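Local coordinates for protein similar to metal-dependent hydrolase (Staphylococcus aureus subsp. aureus Mu50, PDB 3ESH) that is probably a metal-dependent hydrolase of the metallo-beta-lactamase superfamily, although its substrate is unknown, at residues 103-108 and 171-176; 110-115 and 204-209. All blocks are in the same frame, centred on the assembly; numbering follows the deposited sequence.

Contact 1: residues 103-108 and 171-176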
ATOM      1  N   TYR A 103     -34.837   6.775  -0.851  1.00 41.90           N
ATOM      2  CA  TYR A 103     -33.378   6.757  -0.880  1.00 40.46           C
ATOM      3  C   TYR A 103     -32.781   7.752  -1.868  1.00 38.30           C
ATOM      4  O   TYR A 103     -33.289   7.927  -2.981  1.00 38.08           O
ATOM      5  CB  TYR A 103     -32.867   5.369  -1.257  1.00 39.92           C
ATOM      6  CG  TYR A 103     -33.090   4.279  -0.231  1.00 40.27           C
ATOM      7  CD1 TYR A 103     -32.196   4.088   0.826  1.00 39.35           C
ATOM      8  CD2 TYR A 103     -34.165   3.397  -0.349  1.00 39.69           C
ATOM      9  CE1 TYR A 103     -32.363   3.038   1.733  1.00 39.08           C
ATOM     10  CE2 TYR A 103     -34.341   2.349   0.556  1.00 40.19           C
ATOM     11  CZ  TYR A 103     -33.433   2.175   1.591  1.00 39.53           C
ATOM     12  OH  TYR A 103     -33.583   1.129   2.456  1.00 38.49           O
ATOM     13  N   VAL A 104     -31.713   8.414  -1.440  1.00 36.58           N
ATOM     14  CA  VAL A 104     -30.979   9.328  -2.308  1.00 34.68           C
ATOM     15  C   VAL A 104     -29.610   8.661  -2.348  1.00 33.09           C
ATOM     16  O   VAL A 104     -28.893   8.649  -1.339  1.00 31.27           O
ATOM     17  CB  VAL A 104     -30.851  10.764  -1.718  1.00 36.41           C
ATOM     18  CG1 VAL A 104     -29.895  11.596  -2.578  1.00 36.41           C
ATOM     19  CG2 VAL A 104     -32.232  11.441  -1.666  1.00 36.27           C
ATOM     20  N   LEU A 105     -29.275   8.054  -3.490  1.00 32.61           N
ATOM     21  CA  LEU A 105     -27.990   7.369  -3.659  1.00 30.21           C
ATOM     22  C   LEU A 105     -27.066   8.322  -4.382  1.00 30.89           C
ATOM     23  O   LEU A 105     -27.429   8.825  -5.422  1.00 31.18           O
ATOM     24  CB  LEU A 105     -28.172   6.118  -4.499  1.00 29.75           C
ATOM     25  CG  LEU A 105     -29.397   5.264  -4.189  1.00 30.07           C
ATOM     26  CD1 LEU A 105     -29.396   4.083  -5.170  1.00 26.35           C
ATOM     27  CD2 LEU A 105     -29.389   4.780  -2.722  1.00 23.36           C
HETATM   28  N   MSE A 106     -25.875   8.569  -3.842  1.00 27.56           N
HETATM   29  CA  MSE A 106     -24.939   9.504  -4.454  1.00 26.36           C
HETATM   30  C   MSE A 106     -23.749   8.801  -5.127  1.00 27.50           C
HETATM   31  O   MSE A 106     -23.133   7.923  -4.548  1.00 28.99           O
HETATM   32  CB  MSE A 106     -24.403  10.476  -3.399  1.00 27.13           C
HETATM   33  CG  MSE A 106     -25.436  11.194  -2.577  1.00 25.15           C
HETATM   34 SE   MSE A 106     -26.512  12.425  -3.654  1.00 22.59          SE
HETATM   35  CE  MSE A 106     -25.097  13.607  -4.101  1.00 26.69           C
ATOM     36  N   THR A 107     -23.447   9.182  -6.363  1.00 27.05           N
ATOM     37  CA  THR A 107     -22.311   8.606  -7.068  1.00 27.13           C
ATOM     38  C   THR A 107     -21.059   9.239  -6.462  1.00 28.73           C
ATOM     39  O   THR A 107     -20.036   8.585  -6.320  1.00 29.46           O
ATOM     40  CB  THR A 107     -22.358   8.942  -8.566  1.00 26.90           C
ATOM     41  OG1 THR A 107     -22.109  10.340  -8.750  1.00 27.00           O
ATOM     42  CG2 THR A 107     -23.713   8.604  -9.131  1.00 28.08           C
ATOM     43  N   HIS A 108     -21.177  10.517  -6.111  1.00 28.21           N
ATOM     44  CA  HIS A 108     -20.114  11.278  -5.471  1.00 30.83           C
ATOM     45  C   HIS A 108     -20.673  12.615  -4.979  1.00 30.55           C
ATOM     46  O   HIS A 108     -21.756  12.995  -5.368  1.00 31.11           O
ATOM     47  CB  HIS A 108     -18.908  11.457  -6.407  1.00 32.11           C
ATOM     48  CG  HIS A 108     -19.205  12.217  -7.661  1.00 34.99           C
ATOM     49  ND1 HIS A 108     -20.214  11.859  -8.528  1.00 32.90           N
ATOM     50  CD2 HIS A 108     -18.572  13.268  -8.230  1.00 33.98           C
ATOM     51  CE1 HIS A 108     -20.190  12.651  -9.580  1.00 34.17           C
ATOM     52  NE2 HIS A 108     -19.200  13.518  -9.427  1.00 34.80           N
ATOM     53  N   PHE A 171     -23.037  -2.126  -2.014  1.00 48.60           N
ATOM     54  CA  PHE A 171     -24.216  -2.003  -1.158  1.00 48.21           C
ATOM     55  C   PHE A 171     -25.471  -2.127  -2.009  1.00 48.86           C
ATOM     56  O   PHE A 171     -25.586  -1.485  -3.051  1.00 47.75           O
ATOM     57  CB  PHE A 171     -24.200  -0.649  -0.445  1.00 48.32           C
ATOM     58  CG  PHE A 171     -25.335  -0.448   0.530  1.00 47.79           C
ATOM     59  CD1 PHE A 171     -25.610  -1.390   1.512  1.00 48.21           C
ATOM     60  CD2 PHE A 171     -26.105   0.713   0.488  1.00 45.58           C
ATOM     61  CE1 PHE A 171     -26.639  -1.176   2.445  1.00 48.49           C
ATOM     62  CE2 PHE A 171     -27.134   0.931   1.415  1.00 46.46           C
ATOM     63  CZ  PHE A 171     -27.401  -0.007   2.391  1.00 44.72           C
ATOM     64  N   GLU A 172     -26.399  -2.970  -1.566  1.00 50.76           N
ATOM     65  CA  GLU A 172     -27.651  -3.181  -2.278  1.00 51.18           C
ATOM     66  C   GLU A 172     -28.787  -2.682  -1.380  1.00 51.94           C
ATOM     67  O   GLU A 172     -29.272  -3.411  -0.520  1.00 52.12           O
ATOM     68  CB  GLU A 172     -27.814  -4.677  -2.599  1.00 53.98           C
ATOM     69  CG  GLU A 172     -28.788  -4.991  -3.739  1.00 57.58           C
ATOM     70  CD  GLU A 172     -28.812  -6.473  -4.124  1.00 59.06           C
ATOM     71  OE1 GLU A 172     -27.779  -7.154  -3.967  1.00 60.89           O
ATOM     72  OE2 GLU A 172     -29.863  -6.951  -4.605  1.00 60.32           O
ATOM     73  N   PRO A 173     -29.212  -1.416  -1.566  1.00 51.77           N
ATOM     74  CA  PRO A 173     -30.283  -0.746  -0.813  1.00 52.11           C
ATOM     75  C   PRO A 173     -31.602  -1.521  -0.823  1.00 51.88           C
ATOM     76  O   PRO A 173     -32.054  -2.018   0.210  1.00 51.29           O
ATOM     77  CB  PRO A 173     -30.418   0.594  -1.524  1.00 53.34           C
ATOM     78  CG  PRO A 173     -29.061   0.825  -2.080  1.00 52.93           C
ATOM     79  CD  PRO A 173     -28.695  -0.519  -2.613  1.00 51.37           C
ATOM     80  N   VAL A 174     -32.220  -1.588  -1.997  1.00 52.39           N
ATOM     81  CA  VAL A 174     -33.471  -2.316  -2.197  1.00 52.64           C
ATOM     82  C   VAL A 174     -33.113  -3.328  -3.289  1.00 52.56           C
ATOM     83  O   VAL A 174     -32.254  -3.051  -4.125  1.00 52.28           O
ATOM     84  CB  VAL A 174     -34.597  -1.352  -2.668  1.00 53.30           C
ATOM     85  CG1 VAL A 174     -34.618  -0.104  -1.778  1.00 52.45           C
ATOM     86  CG2 VAL A 174     -34.392  -0.956  -4.108  1.00 54.43           C
ATOM     87  N   PRO A 175     -33.746  -4.512  -3.300  1.00 52.87           N
ATOM     88  CA  PRO A 175     -33.404  -5.495  -4.335  1.00 51.98           C
ATOM     89  C   PRO A 175     -33.306  -4.929  -5.750  1.00 50.72           C
ATOM     90  O   PRO A 175     -34.131  -4.105  -6.164  1.00 50.11           O
ATOM     91  CB  PRO A 175     -34.516  -6.536  -4.191  1.00 52.52           C
ATOM     92  CG  PRO A 175     -34.785  -6.512  -2.714  1.00 51.61           C
ATOM     93  CD  PRO A 175     -34.840  -5.017  -2.452  1.00 53.19           C
ATOM     94  N   GLY A 176     -32.289  -5.374  -6.486  1.00 48.80           N
ATOM     95  CA  GLY A 176     -32.118  -4.912  -7.851  1.00 47.53           C
ATOM     96  C   GLY A 176     -31.240  -3.678  -8.045  1.00 45.82           C
ATOM     97  O   GLY A 176     -30.716  -3.448  -9.143  1.00 46.68           O
TER

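Contact 2: residues 110-115 and 204-209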
ATOM      1  N   HIS A 110     -19.544  15.910  -5.344  1.00 33.23           N
ATOM      2  CA  HIS A 110     -19.160  17.164  -5.993  1.00 35.76           C
ATOM      3  C   HIS A 110     -20.408  18.075  -6.030  1.00 35.27           C
ATOM      4  O   HIS A 110     -21.541  17.584  -5.973  1.00 34.50           O
ATOM      5  CB  HIS A 110     -18.617  16.864  -7.393  1.00 37.13           C
ATOM      6  CG  HIS A 110     -17.244  16.270  -7.381  1.00 39.68           C
ATOM      7  ND1 HIS A 110     -16.640  15.768  -8.513  1.00 42.50           N
ATOM      8  CD2 HIS A 110     -16.348  16.115  -6.380  1.00 42.19           C
ATOM      9  CE1 HIS A 110     -15.433  15.332  -8.206  1.00 42.71           C
ATOM     10  NE2 HIS A 110     -15.230  15.530  -6.919  1.00 41.59           N
ATOM     11  N   PHE A 111     -20.209  19.387  -6.119  1.00 34.91           N
ATOM     12  CA  PHE A 111     -21.338  20.314  -6.092  1.00 36.80           C
ATOM     13  C   PHE A 111     -22.371  20.093  -7.194  1.00 38.64           C
ATOM     14  O   PHE A 111     -23.571  20.222  -6.957  1.00 39.46           O
ATOM     15  CB  PHE A 111     -20.850  21.769  -6.129  1.00 37.69           C
ATOM     16  CG  PHE A 111     -20.580  22.285  -7.512  1.00 40.16           C
ATOM     17  CD1 PHE A 111     -19.337  22.110  -8.107  1.00 41.60           C
ATOM     18  CD2 PHE A 111     -21.579  22.939  -8.227  1.00 40.52           C
ATOM     19  CE1 PHE A 111     -19.089  22.583  -9.397  1.00 44.39           C
ATOM     20  CE2 PHE A 111     -21.351  23.418  -9.515  1.00 42.84           C
ATOM     21  CZ  PHE A 111     -20.103  23.241 -10.104  1.00 44.28           C
ATOM     22  N   ASP A 112     -21.912  19.759  -8.395  1.00 38.75           N
ATOM     23  CA  ASP A 112     -22.828  19.531  -9.501  1.00 38.85           C
ATOM     24  C   ASP A 112     -23.786  18.369  -9.214  1.00 37.16           C
ATOM     25  O   ASP A 112     -24.769  18.185  -9.915  1.00 37.18           O
ATOM     26  CB  ASP A 112     -22.045  19.289 -10.810  1.00 41.06           C
ATOM     27  CG  ASP A 112     -20.887  18.306 -10.644  1.00 43.74           C
ATOM     28  OD1 ASP A 112     -20.068  18.492  -9.715  1.00 44.79           O
ATOM     29  OD2 ASP A 112     -20.783  17.344 -11.465  1.00 50.72           O
ATOM     30  N   HIS A 113     -23.514  17.609  -8.162  1.00 36.15           N
ATOM     31  CA  HIS A 113     -24.359  16.468  -7.802  1.00 35.56           C
ATOM     32  C   HIS A 113     -25.033  16.585  -6.432  1.00 35.21           C
ATOM     33  O   HIS A 113     -26.115  16.041  -6.228  1.00 34.37           O
ATOM     34  CB  HIS A 113     -23.546  15.157  -7.809  1.00 35.03           C
ATOM     35  CG  HIS A 113     -23.061  14.732  -9.168  1.00 36.62           C
ATOM     36  ND1 HIS A 113     -22.200  15.495  -9.931  1.00 37.12           N
ATOM     37  CD2 HIS A 113     -23.313  13.619  -9.894  1.00 34.46           C
ATOM     38  CE1 HIS A 113     -21.944  14.874 -11.070  1.00 36.07           C
ATOM     39  NE2 HIS A 113     -22.607  13.733 -11.074  1.00 38.13           N
ATOM     40  N   ALA A 114     -24.404  17.302  -5.504  1.00 36.29           N
ATOM     41  CA  ALA A 114     -24.933  17.408  -4.147  1.00 36.56           C
ATOM     42  C   ALA A 114     -25.531  18.739  -3.685  1.00 36.46           C
ATOM     43  O   ALA A 114     -26.144  18.800  -2.623  1.00 38.29           O
ATOM     44  CB  ALA A 114     -23.856  16.975  -3.171  1.00 36.59           C
ATOM     45  N   ALA A 115     -25.377  19.799  -4.466  1.00 37.46           N
ATOM     46  CA  ALA A 115     -25.928  21.093  -4.056  1.00 37.30           C
ATOM     47  C   ALA A 115     -27.433  21.070  -3.793  1.00 37.88           C
ATOM     48  O   ALA A 115     -27.928  21.766  -2.901  1.00 39.74           O
ATOM     49  CB  ALA A 115     -25.607  22.148  -5.083  1.00 35.62           C
HETATM   50  N   MSE A 204     -22.874   5.006 -14.778  1.00 36.18           N
HETATM   51  CA  MSE A 204     -21.481   5.046 -14.362  1.00 36.85           C
HETATM   52  C   MSE A 204     -21.005   6.408 -13.855  1.00 37.18           C
HETATM   53  O   MSE A 204     -19.805   6.672 -13.795  1.00 38.51           O
HETATM   54  CB  MSE A 204     -20.598   4.527 -15.499  1.00 34.55           C
HETATM   55  CG  MSE A 204     -20.613   3.022 -15.526  1.00 32.75           C
HETATM   56 SE   MSE A 204     -19.825   2.296 -17.072  1.00 31.62          SE
HETATM   57  CE  MSE A 204     -18.034   2.842 -16.750  1.00 29.72           C
ATOM     58  N   GLY A 205     -21.953   7.262 -13.461  1.00 37.98           N
ATOM     59  CA  GLY A 205     -21.582   8.570 -12.951  1.00 37.54           C
ATOM     60  C   GLY A 205     -20.542   9.306 -13.791  1.00 39.46           C
ATOM     61  O   GLY A 205     -20.528   9.188 -15.010  1.00 39.38           O
ATOM     62  N   ASP A 206     -19.658  10.056 -13.134  1.00 40.28           N
ATOM     63  CA  ASP A 206     -18.654  10.827 -13.854  1.00 42.15           C
ATOM     64  C   ASP A 206     -17.464  10.035 -14.393  1.00 42.68           C
ATOM     65  O   ASP A 206     -16.440  10.605 -14.752  1.00 43.10           O
ATOM     66  CB  ASP A 206     -18.166  11.992 -12.990  1.00 43.74           C
ATOM     67  CG  ASP A 206     -19.183  13.113 -12.907  1.00 44.80           C
ATOM     68  OD1 ASP A 206     -20.178  13.070 -13.662  1.00 46.42           O
ATOM     69  OD2 ASP A 206     -18.996  14.047 -12.096  1.00 50.50           O
ATOM     70  N   ILE A 207     -17.614   8.721 -14.454  1.00 43.39           N
ATOM     71  CA  ILE A 207     -16.575   7.860 -14.983  1.00 44.21           C
ATOM     72  C   ILE A 207     -16.993   7.559 -16.441  1.00 44.97           C
ATOM     73  O   ILE A 207     -16.252   6.952 -17.211  1.00 46.50           O
ATOM     74  CB  ILE A 207     -16.419   6.571 -14.099  1.00 44.50           C
ATOM     75  CG1 ILE A 207     -14.957   6.391 -13.726  1.00 44.09           C
ATOM     76  CG2 ILE A 207     -16.892   5.333 -14.828  1.00 45.04           C
ATOM     77  CD1 ILE A 207     -14.341   7.613 -13.105  1.00 43.53           C
ATOM     78  N   PHE A 208     -18.190   8.025 -16.796  1.00 44.07           N
ATOM     79  CA  PHE A 208     -18.763   7.905 -18.136  1.00 43.62           C
ATOM     80  C   PHE A 208     -19.822   9.012 -18.170  1.00 43.49           C
ATOM     81  O   PHE A 208     -21.017   8.743 -18.275  1.00 43.93           O
ATOM     82  CB  PHE A 208     -19.412   6.531 -18.326  1.00 43.12           C
ATOM     83  CG  PHE A 208     -19.759   6.205 -19.768  1.00 41.04           C
ATOM     84  CD1 PHE A 208     -20.337   4.978 -20.095  1.00 41.39           C
ATOM     85  CD2 PHE A 208     -19.503   7.114 -20.796  1.00 40.03           C
ATOM     86  CE1 PHE A 208     -20.655   4.658 -21.423  1.00 39.94           C
ATOM     87  CE2 PHE A 208     -19.814   6.805 -22.121  1.00 39.99           C
ATOM     88  CZ  PHE A 208     -20.393   5.572 -22.433  1.00 39.37           C
ATOM     89  N   PRO A 209     -19.383  10.281 -18.083  1.00 43.25           N
ATOM     90  CA  PRO A 209     -20.214  11.491 -18.073  1.00 42.53           C
ATOM     91  C   PRO A 209     -21.243  11.612 -19.185  1.00 42.39           C
ATOM     92  O   PRO A 209     -22.433  11.783 -18.926  1.00 43.69           O
ATOM     93  CB  PRO A 209     -19.190  12.623 -18.132  1.00 43.28           C
ATOM     94  CG  PRO A 209     -17.942  12.008 -17.614  1.00 43.84           C
ATOM     95  CD  PRO A 209     -17.967  10.646 -18.230  1.00 42.26           C
TER

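Contact 1: residues 103-108 and 171-176
P173 and V174 carry the loop 171-176 onto L105 and Y103, two side chains on the same side of strand 103-105. Entering from strand 170-171, F171 first offers its ring as a platform to its own loop: the backbone N of P173 lies 4.2 Å above the plane, over the ring centre. E172 is exposed, and its OE2 takes a weak hydrogen bond from G176 N (3.5 Å), bridging the loop to its far end. P173 points at the strand, and its CG meets CD2 of L105 at 4.0 Å, the two side chains running at a slant to each other. V174 follows. Its CG1 is set opposite the carbonyl carbon (chi1 -48°), which brings that methyl against the Y103 ring, 3.4 Å from CE2 and 3.8 Å from CD2. The approach is oblique, and the two side chains slide past each other in opposite senses. G176, at a positive phi of 91° that suits its lack of a side chain, ends the loop just ahead of strand 177-181, whose I177 and M179 also press on L105. No hydrogen bond spans the two segments. What joins them is apolar contact alone, a prolyl ring and a methyl branch against leucine and tyrosine, so the loop is fitted by shape between strands of the two sheets of the alpha-beta/beta-alpha sandwich and not fixed by directed bonds.

Contact 2: residues 110-115 and 204-209
D112 places its CG between the backbone N and the carbonyl carbon (chi1 46°), whereas D206 holds its CG opposite the carbonyl carbon (chi1 -75°), and the two carboxylates advance on each other from opposite directions. They end nearly coplanar, 7° apart, with OD2 of D112 3.8 Å from OD2 of D206. H113 also reaches toward D206, its ring almost perpendicular to that carboxylate, and OD2 of D206 comes at the ring obliquely. H110 stands close by, its ND1 4.6 Å from D206 OD2. H110, D112 and H113 fall in the HxHxDH sequence motif of metallo-beta-lactamase relatives, and the donor atoms of H110, D206 and H185 face one point, consistent with a metal site modelled without its metal. If a metal does bind there, its charge would probably ease the approach of the D112 and D206 carboxylates. H110 sits at the N-cap of helix 111-114, and its O accepts from both H113 N and A114 N, each at 2.9 Å. Across from it, G205 has a positive phi, and after it I207 N bonds back to M204 O at 3.1 Å. Y250 stacks on H113 and its OH is hydrogen-bonded to D112 O, while W153 stacks on F111. On the other segment, which follows strand 199-203, M204 packs against M236, I237 and F240 of helix 226-242, and I207 touches S229 of the same helix.

Overall arrangement
Contacts 1 and 2 have centres about 15 Å apart and interleave along the chain: 103-108, 110-115, 171-176, then 204-209. Strand 103-105, in one mixed sheet, runs out through the histidine motif into helix 111-114; 171-176 and 204-209 both flank strands of the second mixed sheet. Each contact therefore ties the first sheet's side of the fold to the second's, contact 1 toward the periphery and contact 2 near the centre of the chain. They also touch directly, H108 NE2 giving a weak hydrogen bond to D206 OD2. An apolar contact between the sheets is thus linked through H108 to what may be the metal site, on loops that leave their strands.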